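Local coordinates for protein putative SnoaL-like polyketide cyclase (Shewanella putrefaciens, PDB 3GZB) that is of unknown function but probably belongs to the SnoaL-like polyketide cyclases of the NTF2 clan, enzymes that close rings in polyketide chains, at residues I8-S11 against A12-N15; L25-K28 against Y29-L33; T43-N46 against R47-F51; R72-Q75 against G76-E79; Y144-M147 against S148-A152. All coordinates share one frame; numbering follows the deposited sequence. Where two conformers were deposited one is given.

Interaction 1: residues I8-S11 against A12-N15; sequences IPVS and AQAN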
loop_
_atom_site.group_PDB
_atom_site.type_symbol
_atom_site.label_atom_id
_atom_site.label_comp_id
_atom_site.label_asym_id
_atom_site.label_seq_id
_atom_site.Cartn_x
_atom_site.Cartn_y
_atom_site.Cartn_z
ATOM N N ILE A 8 -12.675 4.828 16.836
ATOM C CA ILE A 8 -12.190 3.853 17.830
ATOM C C ILE A 8 -10.644 3.793 17.695
ATOM O O ILE A 8 -10.169 3.578 16.590
ATOM C CB ILE A 8 -12.784 2.453 17.420
ATOM C CG1 ILE A 8 -14.312 2.448 17.575
ATOM C CG2 ILE A 8 -12.180 1.284 18.191
ATOM C CD1 ILE A 8 -14.718 2.903 18.888
ATOM N N PRO A 9 -9.869 3.923 18.783
ATOM C CA PRO A 9 -8.454 3.624 18.639
ATOM C C PRO A 9 -8.282 2.160 18.263
ATOM O O PRO A 9 -8.955 1.295 18.823
ATOM C CB PRO A 9 -7.877 3.888 20.038
ATOM C CG PRO A 9 -8.979 3.895 20.948
ATOM C CD PRO A 9 -10.247 4.119 20.190
ATOM N N VAL A 10 -7.398 1.846 17.331
ATOM C CA VAL A 10 -7.189 0.469 16.899
ATOM C C VAL A 10 -6.658 -0.387 18.098
ATOM O O VAL A 10 -6.951 -1.578 18.163
ATOM C CB VAL A 10 -6.321 0.372 15.661
ATOM C CG1 VAL A 10 -6.179 -1.070 15.165
ATOM C CG2 VAL A 10 -6.948 1.193 14.514
ATOM N N SER A 11 -5.929 0.226 19.010
ATOM C CA SER A 11 -5.507 -0.466 20.219
ATOM C C SER A 11 -6.696 -1.052 20.984
ATOM O O SER A 11 -6.528 -2.092 21.637
ATOM C CB SER A 11 -4.740 0.486 21.118
ATOM O OG SER A 11 -5.526 1.583 21.541
ATOM N N ALA A 12 -7.868 -0.406 20.917
ATOM C CA ALA A 12 -9.056 -0.964 21.595
ATOM C C ALA A 12 -9.683 -2.144 20.857
ATOM O O ALA A 12 -10.506 -2.817 21.444
ATOM C CB ALA A 12 -10.161 0.132 21.833
ATOM N N GLN A 13 -9.355 -2.351 19.586
ATOM C CA GLN A 13 -9.786 -3.478 18.762
ATOM C C GLN A 13 -8.807 -4.640 18.773
ATOM O O GLN A 13 -9.151 -5.744 18.375
ATOM C CB GLN A 13 -10.003 -3.031 17.303
ATOM C CG GLN A 13 -10.942 -1.866 17.157
ATOM C CD GLN A 13 -11.075 -1.446 15.707
ATOM O OE1 GLN A 13 -10.084 -1.213 15.005
ATOM N NE2 GLN A 13 -12.323 -1.419 15.237
ATOM N N ALA A 14 -7.559 -4.358 19.185
ATOM C CA ALA A 14 -6.459 -5.305 19.003
ATOM C C ALA A 14 -6.642 -6.580 19.764
ATOM O O ALA A 14 -6.141 -7.615 19.333
ATOM C CB ALA A 14 -5.102 -4.677 19.400
ATOM N N ASN A 15 -7.388 -6.528 20.842
ATOM C CA ASN A 15 -7.559 -7.698 21.692
ATOM C C ASN A 15 -8.956 -8.304 21.603
ATOM O O ASN A 15 -9.334 -9.058 22.491
ATOM C CB ASN A 15 -7.139 -7.351 23.152
ATOM C CG ASN A 15 -5.645 -7.119 23.267
ATOM O OD1 ASN A 15 -4.832 -8.068 23.164
ATOM N ND2 ASN A 15 -5.257 -5.862 23.355
HETATM O O HOH W 1 -7.541 -4.114 22.822
#

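Interaction 2: residues L25-K28 against Y29-L33; sequences LAVK and YMDAL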
loop_
_atom_site.group_PDB
_atom_site.type_symbol
_atom_site.label_atom_id
_atom_site.label_comp_id
_atom_site.label_asym_id
_atom_site.label_seq_id
_atom_site.Cartn_x
_atom_site.Cartn_y
_atom_site.Cartn_z
ATOM N N LEU A 25 0.975 -6.183 16.650
ATOM C CA LEU A 25 2.290 -5.568 16.833
ATOM C C LEU A 25 2.447 -4.291 16.005
ATOM O O LEU A 25 3.013 -3.313 16.470
ATOM C CB LEU A 25 3.416 -6.568 16.544
ATOM C CG LEU A 25 4.834 -6.123 16.933
ATOM C CD1 LEU A 25 4.953 -5.863 18.469
ATOM C CD2 LEU A 25 5.890 -7.142 16.464
ATOM N N ALA A 26 1.913 -4.298 14.779
ATOM C CA ALA A 26 1.927 -3.128 13.954
ATOM C C ALA A 26 1.224 -1.983 14.647
ATOM O O ALA A 26 1.693 -0.848 14.543
ATOM C CB ALA A 26 1.236 -3.422 12.606
ATOM N N VAL A 27 0.099 -2.237 15.321
ATOM C CA VAL A 27 -0.598 -1.183 16.038
ATOM C C VAL A 27 0.313 -0.533 17.097
ATOM O O VAL A 27 0.373 0.713 17.231
ATOM C CB VAL A 27 -1.902 -1.685 16.654
ATOM C CG1 VAL A 27 -2.563 -0.631 17.545
ATOM C CG2 VAL A 27 -2.891 -2.174 15.544
ATOM N N LYS A 28 1.020 -1.332 17.872
ATOM C CA LYS A 28 1.957 -0.811 18.891
ATOM C C LYS A 28 3.010 0.099 18.276
ATOM O O LYS A 28 3.301 1.187 18.791
ATOM C CB LYS A 28 2.643 -1.968 19.625
ATOM C CG LYS A 28 1.653 -2.879 20.378
ATOM C CD LYS A 28 2.358 -3.715 21.379
ATOM C CE LYS A 28 1.406 -4.339 22.374
ATOM N NZ LYS A 28 2.205 -4.896 23.482
ATOM N N TYR A 29 3.586 -0.371 17.185
ATOM C CA TYR A 29 4.588 0.446 16.458
ATOM C C TYR A 29 4.034 1.773 15.958
ATOM O O TYR A 29 4.642 2.821 16.181
ATOM C CB TYR A 29 5.181 -0.361 15.351
ATOM C CG TYR A 29 6.115 0.376 14.413
ATOM C CD1 TYR A 29 7.451 0.507 14.695
ATOM C CD2 TYR A 29 5.661 0.946 13.243
ATOM C CE1 TYR A 29 8.306 1.116 13.777
ATOM C CE2 TYR A 29 6.486 1.568 12.347
ATOM C CZ TYR A 29 7.812 1.682 12.627
ATOM O OH TYR A 29 8.699 2.261 11.740
HETATM N N MSE A 30 2.865 1.720 15.295
HETATM C CA MSE A 30 2.289 2.930 14.748
HETATM C C MSE A 30 1.842 3.901 15.851
HETATM O O MSE A 30 1.893 5.114 15.645
HETATM C CB MSE A 30 1.138 2.605 13.820
HETATM C CG MSE A 30 1.546 1.833 12.606
HETATM SE SE MSE A 30 2.836 2.681 11.449
HETATM C CE MSE A 30 1.890 4.321 11.051
ATOM N N ASP A 31 1.318 3.396 16.956
ATOM C CA ASP A 31 0.966 4.291 18.070
ATOM C C ASP A 31 2.242 4.989 18.578
ATOM O O ASP A 31 2.231 6.215 18.779
ATOM C CB ASP A 31 0.237 3.539 19.201
ATOM C CG ASP A 31 -1.263 3.409 18.925
ATOM O OD1 ASP A 31 -1.757 4.213 18.120
ATOM O OD2 ASP A 31 -1.947 2.527 19.504
ATOM N N ALA A 32 3.333 4.261 18.740
ATOM C CA ALA A 32 4.614 4.892 19.146
ATOM C C ALA A 32 5.082 5.947 18.156
ATOM O O ALA A 32 5.464 7.055 18.522
ATOM C CB ALA A 32 5.721 3.829 19.374
ATOM N N LEU A 33 5.033 5.608 16.875
ATOM C CA LEU A 33 5.489 6.535 15.842
ATOM C C LEU A 33 4.693 7.838 15.848
ATOM O O LEU A 33 5.264 8.931 15.851
ATOM C CB LEU A 33 5.363 5.848 14.465
ATOM C CG LEU A 33 5.759 6.660 13.242
ATOM C CD1 LEU A 33 7.298 6.873 13.192
ATOM C CD2 LEU A 33 5.274 5.956 11.969
#

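Interaction 3: residues T43-N46 against R47-F51; sequences TFYN and RDSIF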
loop_
_atom_site.group_PDB
_atom_site.type_symbol
_atom_site.label_atom_id
_atom_site.label_comp_id
_atom_site.label_asym_id
_atom_site.label_seq_id
_atom_site.Cartn_x
_atom_site.Cartn_y
_atom_site.Cartn_z
ATOM N N THR A 43 13.116 0.523 20.134
ATOM C CA THR A 43 13.072 -0.934 20.450
ATOM C C THR A 43 12.660 -1.787 19.259
ATOM O O THR A 43 12.936 -2.992 19.233
ATOM C CB THR A 43 12.186 -1.286 21.635
ATOM O OG1 THR A 43 10.809 -1.261 21.298
ATOM C CG2 THR A 43 12.459 -0.398 22.878
ATOM N N PHE A 44 12.004 -1.190 18.262
ATOM C CA PHE A 44 11.565 -1.937 17.118
ATOM C C PHE A 44 12.616 -1.950 16.000
ATOM O O PHE A 44 12.397 -2.592 14.966
ATOM C CB PHE A 44 10.292 -1.321 16.511
ATOM C CG PHE A 44 9.037 -1.602 17.290
ATOM C CD1 PHE A 44 8.609 -0.737 18.290
ATOM C CD2 PHE A 44 8.260 -2.708 16.990
ATOM C CE1 PHE A 44 7.413 -1.017 18.980
ATOM C CE2 PHE A 44 7.087 -2.965 17.697
ATOM C CZ PHE A 44 6.681 -2.136 18.671
ATOM N N TYR A 45 13.760 -1.288 16.187
ATOM C CA TYR A 45 14.760 -1.222 15.129
ATOM C C TYR A 45 16.075 -1.863 15.557
ATOM O O TYR A 45 16.430 -1.891 16.758
ATOM C CB TYR A 45 15.087 0.240 14.743
ATOM C CG TYR A 45 13.946 1.066 14.219
ATOM C CD1 TYR A 45 12.984 0.535 13.384
ATOM C CD2 TYR A 45 13.843 2.411 14.565
ATOM C CE1 TYR A 45 11.961 1.321 12.875
ATOM C CE2 TYR A 45 12.824 3.208 14.087
ATOM C CZ TYR A 45 11.857 2.654 13.248
ATOM O OH TYR A 45 10.866 3.496 12.767
ATOM N N ASN A 46 16.809 -2.373 14.589
ATOM C CA ASN A 46 18.244 -2.646 14.751
ATOM C C ASN A 46 19.064 -2.049 13.628
ATOM O O ASN A 46 18.534 -1.236 12.854
ATOM C CB ASN A 46 18.504 -4.142 14.956
ATOM C CG ASN A 46 18.410 -4.940 13.703
ATOM O OD1 ASN A 46 18.045 -4.457 12.621
ATOM N ND2 ASN A 46 18.774 -6.221 13.825
ATOM N N ARG A 47 20.352 -2.363 13.540
ATOM C CA ARG A 47 21.214 -1.724 12.560
ATOM C C ARG A 47 20.818 -2.036 11.094
ATOM O O ARG A 47 21.265 -1.336 10.191
ATOM C CB ARG A 47 22.683 -2.137 12.797
ATOM C CG ARG A 47 22.988 -3.575 12.494
ATOM C CD ARG A 47 24.431 -3.874 12.904
ATOM N NE ARG A 47 24.947 -5.170 12.495
ATOM C CZ ARG A 47 26.230 -5.513 12.650
ATOM N NH1 ARG A 47 27.081 -4.650 13.206
ATOM N NH2 ARG A 47 26.674 -6.705 12.257
ATOM N N ASP A 48 19.982 -3.051 10.887
ATOM C CA ASP A 48 19.573 -3.460 9.551
ATOM C C ASP A 48 18.180 -2.952 9.194
ATOM O O ASP A 48 17.767 -3.120 8.052
ATOM C CB ASP A 48 19.553 -4.998 9.425
ATOM C CG ASP A 48 20.960 -5.627 9.622
ATOM O OD1 ASP A 48 21.936 -5.065 9.102
ATOM O OD2 ASP A 48 21.010 -6.645 10.328
ATOM N N SER A 49 17.453 -2.342 10.128
ATOM C CA SER A 49 16.081 -1.905 9.812
ATOM C C SER A 49 16.104 -0.819 8.731
ATOM O O SER A 49 17.001 0.010 8.725
ATOM C CB SER A 49 15.364 -1.358 11.069
ATOM O OG SER A 49 15.213 -2.335 12.081
ATOM N N ILE A 50 15.087 -0.836 7.882
ATOM C CA ILE A 50 14.958 0.098 6.786
ATOM C C ILE A 50 13.672 0.901 6.960
ATOM O O ILE A 50 12.604 0.333 7.270
ATOM C CB ILE A 50 14.880 -0.641 5.483
ATOM C CG1 ILE A 50 16.214 -1.322 5.180
ATOM C CG2 ILE A 50 14.530 0.314 4.311
ATOM C CD1 ILE A 50 16.093 -2.353 4.104
ATOM N N PHE A 51 13.757 2.232 6.795
ATOM C CA PHE A 51 12.602 3.117 6.663
ATOM C C PHE A 51 12.688 3.680 5.233
ATOM O O PHE A 51 13.661 4.402 4.922
ATOM C CB PHE A 51 12.651 4.233 7.722
ATOM C CG PHE A 51 11.357 5.002 7.865
ATOM C CD1 PHE A 51 10.939 5.864 6.867
ATOM C CD2 PHE A 51 10.561 4.848 8.984
ATOM C CE1 PHE A 51 9.734 6.553 6.984
ATOM C CE2 PHE A 51 9.361 5.550 9.091
ATOM C CZ PHE A 51 8.974 6.374 8.083
HETATM O O HOH W 2 19.049 -7.993 11.474
#

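Interaction 4: residues R72-Q75 against G76-E79; sequences RAHQ and GVLE. With EDO (1,2-ethanediol), chain M.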
loop_
_atom_site.group_PDB
_atom_site.type_symbol
_atom_site.label_atom_id
_atom_site.label_comp_id
_atom_site.label_asym_id
_atom_site.label_seq_id
_atom_site.Cartn_x
_atom_site.Cartn_y
_atom_site.Cartn_z
ATOM N N ARG A 72 14.232 14.871 13.916
ATOM C CA ARG A 72 14.443 16.148 13.213
ATOM C C ARG A 72 13.229 16.564 12.344
ATOM O O ARG A 72 12.784 17.715 12.395
ATOM C CB ARG A 72 15.712 16.158 12.381
ATOM C CG ARG A 72 16.969 16.087 13.192
ATOM C CD ARG A 72 18.203 16.034 12.296
ATOM N NE ARG A 72 19.436 15.951 13.039
ATOM C CZ ARG A 72 20.093 16.991 13.546
ATOM N NH1 ARG A 72 19.611 18.228 13.427
ATOM N NH2 ARG A 72 21.260 16.810 14.194
ATOM N N ALA A 73 12.687 15.633 11.589
ATOM C CA ALA A 73 11.562 15.931 10.720
ATOM C C ALA A 73 10.342 16.431 11.518
ATOM O O ALA A 73 9.561 17.237 11.000
ATOM C CB ALA A 73 11.218 14.688 9.874
ATOM N N HIS A 74 10.187 15.942 12.748
ATOM C CA HIS A 74 9.008 16.255 13.558
ATOM C C HIS A 74 9.189 17.304 14.631
ATOM O O HIS A 74 8.324 17.437 15.505
ATOM C CB HIS A 74 8.428 14.958 14.102
ATOM C CG HIS A 74 7.696 14.187 13.059
ATOM N ND1 HIS A 74 6.335 13.952 13.103
ATOM C CD2 HIS A 74 8.137 13.594 11.923
ATOM C CE1 HIS A 74 5.967 13.285 12.029
ATOM N NE2 HIS A 74 7.039 13.037 11.296
ATOM N N GLN A 75 10.295 18.039 14.592
ATOM C CA GLN A 75 10.463 19.157 15.513
ATOM C C GLN A 75 9.245 20.036 15.475
ATOM O O GLN A 75 8.894 20.548 14.417
ATOM C CB GLN A 75 11.731 19.956 15.191
ATOM C CG GLN A 75 11.870 21.162 16.111
ATOM C CD GLN A 75 13.076 22.055 15.970
ATOM O OE1 GLN A 75 13.118 23.093 16.651
ATOM N NE2 GLN A 75 14.000 21.740 15.084
ATOM N N GLY A 76 8.615 20.171 16.632
ATOM C CA GLY A 76 7.437 21.053 16.769
ATOM C C GLY A 76 6.099 20.440 16.356
ATOM O O GLY A 76 5.064 21.089 16.500
ATOM N N VAL A 77 6.126 19.233 15.826
ATOM C CA VAL A 77 4.912 18.581 15.351
ATOM C C VAL A 77 4.227 17.934 16.537
ATOM O O VAL A 77 4.841 17.178 17.298
ATOM C CB VAL A 77 5.242 17.565 14.238
ATOM C CG1 VAL A 77 3.939 16.870 13.726
ATOM C CG2 VAL A 77 5.969 18.313 13.073
ATOM N N LEU A 78 2.922 18.174 16.669
ATOM C CA LEU A 78 2.118 17.568 17.715
ATOM C C LEU A 78 1.769 16.127 17.357
ATOM O O LEU A 78 1.932 15.730 16.183
ATOM C CB LEU A 78 0.845 18.404 17.941
ATOM C CG LEU A 78 1.070 19.853 18.400
ATOM C CD1 LEU A 78 -0.322 20.583 18.479
ATOM C CD2 LEU A 78 1.838 19.893 19.708
ATOM N N GLU A 79 1.246 15.354 18.296
ATOM C CA GLU A 79 0.806 13.999 17.943
ATOM C C GLU A 79 -0.094 14.075 16.712
ATOM O O GLU A 79 -0.944 14.974 16.606
ATOM C CB GLU A 79 0.031 13.330 19.085
ATOM C CG GLU A 79 -0.579 12.002 18.729
ATOM C CD GLU A 79 -1.171 11.219 19.892
ATOM O OE1 GLU A 79 -1.120 11.724 21.038
ATOM O OE2 GLU A 79 -1.695 10.097 19.626
HETATM C C1 EDO M . -4.248 15.275 14.679
HETATM O O1 EDO M . -2.965 15.952 14.795
HETATM C C2 EDO M . -4.909 15.153 16.025
HETATM O O2 EDO M . -5.313 16.514 16.253
#

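Interaction 5: residues Y144-M147 against S148-A152; sequences YQTM and SDQLA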
loop_
_atom_site.group_PDB
_atom_site.type_symbol
_atom_site.label_atom_id
_atom_site.label_comp_id
_atom_site.label_asym_id
_atom_site.label_seq_id
_atom_site.Cartn_x
_atom_site.Cartn_y
_atom_site.Cartn_z
ATOM N N TYR A 144 1.679 13.130 -1.497
ATOM C CA TYR A 144 2.153 14.492 -1.222
ATOM C C TYR A 144 1.410 15.546 -2.030
ATOM O O TYR A 144 1.230 16.651 -1.549
ATOM C CB TYR A 144 3.650 14.608 -1.526
ATOM C CG TYR A 144 4.514 13.913 -0.521
ATOM C CD1 TYR A 144 4.583 14.361 0.763
ATOM C CD2 TYR A 144 5.253 12.768 -0.846
ATOM C CE1 TYR A 144 5.354 13.735 1.708
ATOM C CE2 TYR A 144 6.015 12.118 0.115
ATOM C CZ TYR A 144 6.082 12.612 1.344
ATOM O OH TYR A 144 6.865 12.000 2.318
ATOM N N GLN A 145 0.962 15.239 -3.247
ATOM C CA GLN A 145 0.230 16.235 -4.007
ATOM C C GLN A 145 -1.074 16.613 -3.321
ATOM O O GLN A 145 -1.420 17.814 -3.300
ATOM C CB GLN A 145 -0.046 15.784 -5.437
ATOM C CG GLN A 145 -0.675 16.902 -6.308
ATOM C CD GLN A 145 0.245 18.118 -6.448
ATOM O OE1 GLN A 145 1.364 17.994 -6.943
ATOM N NE2 GLN A 145 -0.205 19.297 -5.951
ATOM N N THR A 146 -1.766 15.649 -2.736
ATOM C CA THR A 146 -2.985 15.961 -2.002
ATOM C C THR A 146 -2.664 16.847 -0.804
ATOM O O THR A 146 -3.405 17.805 -0.488
ATOM C CB THR A 146 -3.764 14.708 -1.625
ATOM O OG1 THR A 146 -4.297 14.127 -2.837
ATOM C CG2 THR A 146 -4.916 15.003 -0.654
HETATM N N MSE A 147 -1.603 16.534 -0.093
HETATM C CA MSE A 147 -1.144 17.372 1.004
HETATM C C MSE A 147 -0.880 18.791 0.491
HETATM O O MSE A 147 -1.329 19.799 1.098
HETATM C CB MSE A 147 0.127 16.765 1.625
HETATM C CG MSE A 147 0.670 17.622 2.721
HETATM SE SE MSE A 147 2.542 17.219 3.174
HETATM C CE MSE A 147 3.372 18.048 1.678
ATOM N N SER A 148 -0.131 18.938 -0.591
ATOM C CA SER A 148 0.174 20.251 -1.156
ATOM C C SER A 148 -1.097 21.032 -1.550
ATOM O O SER A 148 -1.195 22.263 -1.323
ATOM C CB SER A 148 1.064 20.068 -2.378
ATOM O OG SER A 148 2.347 19.632 -1.999
ATOM N N ASP A 149 -2.073 20.352 -2.133
ATOM C CA ASP A 149 -3.352 20.978 -2.485
ATOM C C ASP A 149 -4.058 21.586 -1.260
ATOM O O ASP A 149 -4.592 22.698 -1.285
ATOM C CB ASP A 149 -4.296 19.962 -3.134
ATOM C CG ASP A 149 -3.791 19.428 -4.488
ATOM O OD1 ASP A 149 -2.936 20.082 -5.105
ATOM O OD2 ASP A 149 -4.290 18.354 -4.898
ATOM N N GLN A 150 -4.039 20.856 -0.156
ATOM C CA GLN A 150 -4.665 21.331 1.068
ATOM C C GLN A 150 -3.897 22.503 1.651
ATOM O O GLN A 150 -4.515 23.471 2.149
ATOM C CB GLN A 150 -4.750 20.192 2.099
ATOM C CG GLN A 150 -5.744 19.139 1.744
ATOM C CD GLN A 150 -5.623 17.884 2.613
ATOM O OE1 GLN A 150 -5.004 17.923 3.654
ATOM N NE2 GLN A 150 -6.155 16.764 2.152
ATOM N N LEU A 151 -2.569 22.444 1.628
ATOM C CA LEU A 151 -1.740 23.526 2.188
ATOM C C LEU A 151 -1.842 24.808 1.391
ATOM O O LEU A 151 -1.657 25.909 1.948
ATOM C CB LEU A 151 -0.288 23.113 2.236
ATOM C CG LEU A 151 0.038 22.042 3.310
ATOM C CD1 LEU A 151 1.458 21.483 3.168
ATOM C CD2 LEU A 151 -0.167 22.613 4.731
ATOM N N ALA A 152 -2.144 24.670 0.108
ATOM C CA ALA A 152 -2.304 25.842 -0.774
ATOM C C ALA A 152 -3.451 26.719 -0.316
ATOM O O ALA A 152 -3.483 27.911 -0.658
ATOM C CB ALA A 152 -2.520 25.385 -2.203
#

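Interaction 1: residues I8-S11 against A12-N15
Two overlapping tight turns, P9 to A12 and V10 to Q13, coil the N-terminal arm just before helix 21-34. The first closes where A12 N donates to P9 O at 2.9 Å. One residue on, Q13 N donates to V10 O, again at 2.9 Å. Both donors stand well above the carbonyl plane of their acceptor, 56° out of it in the first case, and the N-H directions are bent, as the three-residue span of such turns requires. A third bond of the same spacing, A14 N to S11 O, is stretched to 3.5 Å and weak. A water donates to S11 O, its oxygen 2.6 Å away, and accepts from N15 ND2 at 2.9 Å, so it bridges S11 O and the N15 amide. P9 suits the start of the turn: it has no N-H to satisfy, and its ring carbon CG rests 4.0 Å from A12 CB, a methyl small enough to sit beside it. With CG turned back beside its backbone N (chi1 -54°), the extended side chain of Q13 runs toward the valine, and its OE1 lies 3.9 Å from V10 CG1. The I8 side chain crosses that of Q13 at about a right angle, CG2 near CG, but I8 has two modelled conformers and that touch is less certain. V10 and A14 turn their apolar groups to the protein, V10 meeting V27 and A14 meeting Q24. Two successive i to i+3 bonds, with a weak third, are consistent with overlapping turns of 3-10 character, here leading to the first helix.

Interaction 2: residues L25-K28 against Y29-L33
D31 lies one helical turn beyond V27, and their side chains leave the helix in the same direction, next to each other. Starting at the root, D31 CB is 3.4 Å from V27 O, the carbonyl that also receives the backbone D31 N at 2.9 Å. CG is turned beside the backbone N, anti to the carbonyl carbon (chi1 -84°), which keeps it close over the preceding turn, 3.6 Å from V27 O. At the tip OD2 is 3.7 Å from V27 O, two acceptors that do not bond, and 3.8 Å from V27 CG1, an oxygen against a methyl in van der Waals contact. V27 places this methyl by having CG1 anti to its own N, so the branch leans toward the next turn. M30, a selenomethionine here, follows a similar course at its start: its CG is 3.3 Å from A26 O, and bends farther out carry the selenium away toward M96 and Y100. Four regular bonds hold the backbone, among them Y29 N to L25 O at 3.1 Å. The small A26 side chain packs on V94 of strand 93-103 and L126 of strand 115-129, while K28 faces the surface. The chemistry is therefore divided: the peptide groups make all the hydrogen bonds between the segments, the side chains add van der Waals contact, and the Y29 hydroxyl bonds Y45 and H138.

Interaction 3: residues T43-N46 against R47-F51
With N46 CG set between its backbone N and carbonyl carbon (chi1 76°) and the amide hardly twisted beyond (chi2 -6°), OD1 folds forward over the turn. There it accepts D48 N at 3.0 Å, the donor standing above the amide plane, which makes an Asx turn. The same residue opens a type I beta turn: S49 N donates to N46 O at 3.1 Å. The S49 side chain bonds back to N46: OG lies beside its own N (chi1 -62°) and takes the hydrogen of N46 N at 3.0 Å. N46 thus bonds D48 through its side chain and S49 through both its backbone N and O, a role suited to asparagine, whose short amide can imitate a peptide group. Its other branch, ND2, donates to a water at 3.0 Å, and that water donates to D48 OD2 at 2.6 Å. The amide and carboxylate planes are almost perpendicular, and the water links the two groups, N46 ND2 and D48 OD2 lying 4.2 Å apart. On the inner side, S49 CB lies 3.8 Å from Y45 CD1. Y45 OH is hydrogen-bonded to Y29 OH and comes within 4.0 Å of F51 CD2 at the ring edge, less certainly since F51 has two conformers. The turn leads from helix 38-42 into strand 50-53. Y45 packs against I66, I67 and L70 of helix 63-73, while S49 OG also bonds V135 O and I50 pairs with strand 134-142.

Interaction 4: residues R72-Q75 against G76-E79
A type II beta turn from H74 to V77 ends helix 63-73 and sends the chain toward strand 81-84. Its closing bond runs from V77 N to H74 O, 2.9 Å long and nearly straight at 164°, although the donor stands above the carbonyl plane. V77 also covers that oxygen with its side chain, CB lying 3.3 Å from H74 O and CG2 at 3.5 Å. The other methyl, CG1, is anti to the backbone N and meets the imidazole at 3.8 Å from H74 ND1. A beta-branched residue fits here, since one branch can sit on the carbonyl while the other reaches the ring. G76 holds the third position of the turn with phi 84°, a positive angle that glycine takes easily and that is usual for this place in type II turns. H74 is the first residue past the helix, and its ring is fixed from outside the turn: ND1 is hydrogen-bonded to H36 and NE2 to a methylpentanediol, probably from the crystallisation liquor. Both H74 and V77 rest on F102 of strand 93-103. Farther along, an ethanediol of similar origin donates from O1 to E79 O at 2.9 Å and also bonds the backbone N of K103.

Interaction 5: residues Y144-M147 against S148-A152
Y144 O accepts a hydrogen from the backbone N of S148 at 2.8 Å and, less certainly because S148 has two conformers, one from its hydroxyl OG at 3.2 Å. The amide comes close to the carbonyl plane, whereas the hydroxyl would arrive from above it, so the two donors take different approaches to one oxygen. In this conformer OG is turned beside its own N, a common way for a serine to satisfy its hydroxyl within a helix. One residue on, Q145 bends at chi2 (62°) and swings its amide over to D149, where NE2 donates to OD1 at 3.0 Å. The aspartate oxygen lies in the plane of that amide but is itself met 42° above the carboxylate plane. This i to i+4 side-chain bond spans one turn of helix 144-151, the C-terminal helix, beside the backbone bond from D149 N to Q145 O at 2.9 Å. T146 CG2 touches Q150 NE2 at 3.5 Å; that amide group is tied by OE1 to A119 N. On the inner face, M147, a selenomethionine, brings CG to 4.0 Å from L151 CD1, and flexible, apolar chains suit this side because M147 packs on I120 and L151 on V118 of strand 115-129.

In the fold
From the N terminus the five contacts come in series, with no nesting or crossing, each closed within a few residues. Interaction 1 coils the arm ahead of helix 21-34 and touches interaction 2 on that helix, V10 CG1 lying 3.5 Å from V27 CG2. Interaction 2 in turn meets interaction 3 through Y29 OH and Y45 OH, 2.7 Å apart, and through F44, tying the helix to the turn before strand 50-53. Interaction 4 ends helix 63-73 and starts the way to strand 81-84. Interaction 5 lies on the C-terminal helix against strand 115-129, its centre about 30 Å from that of interaction 3, across the chain's centre.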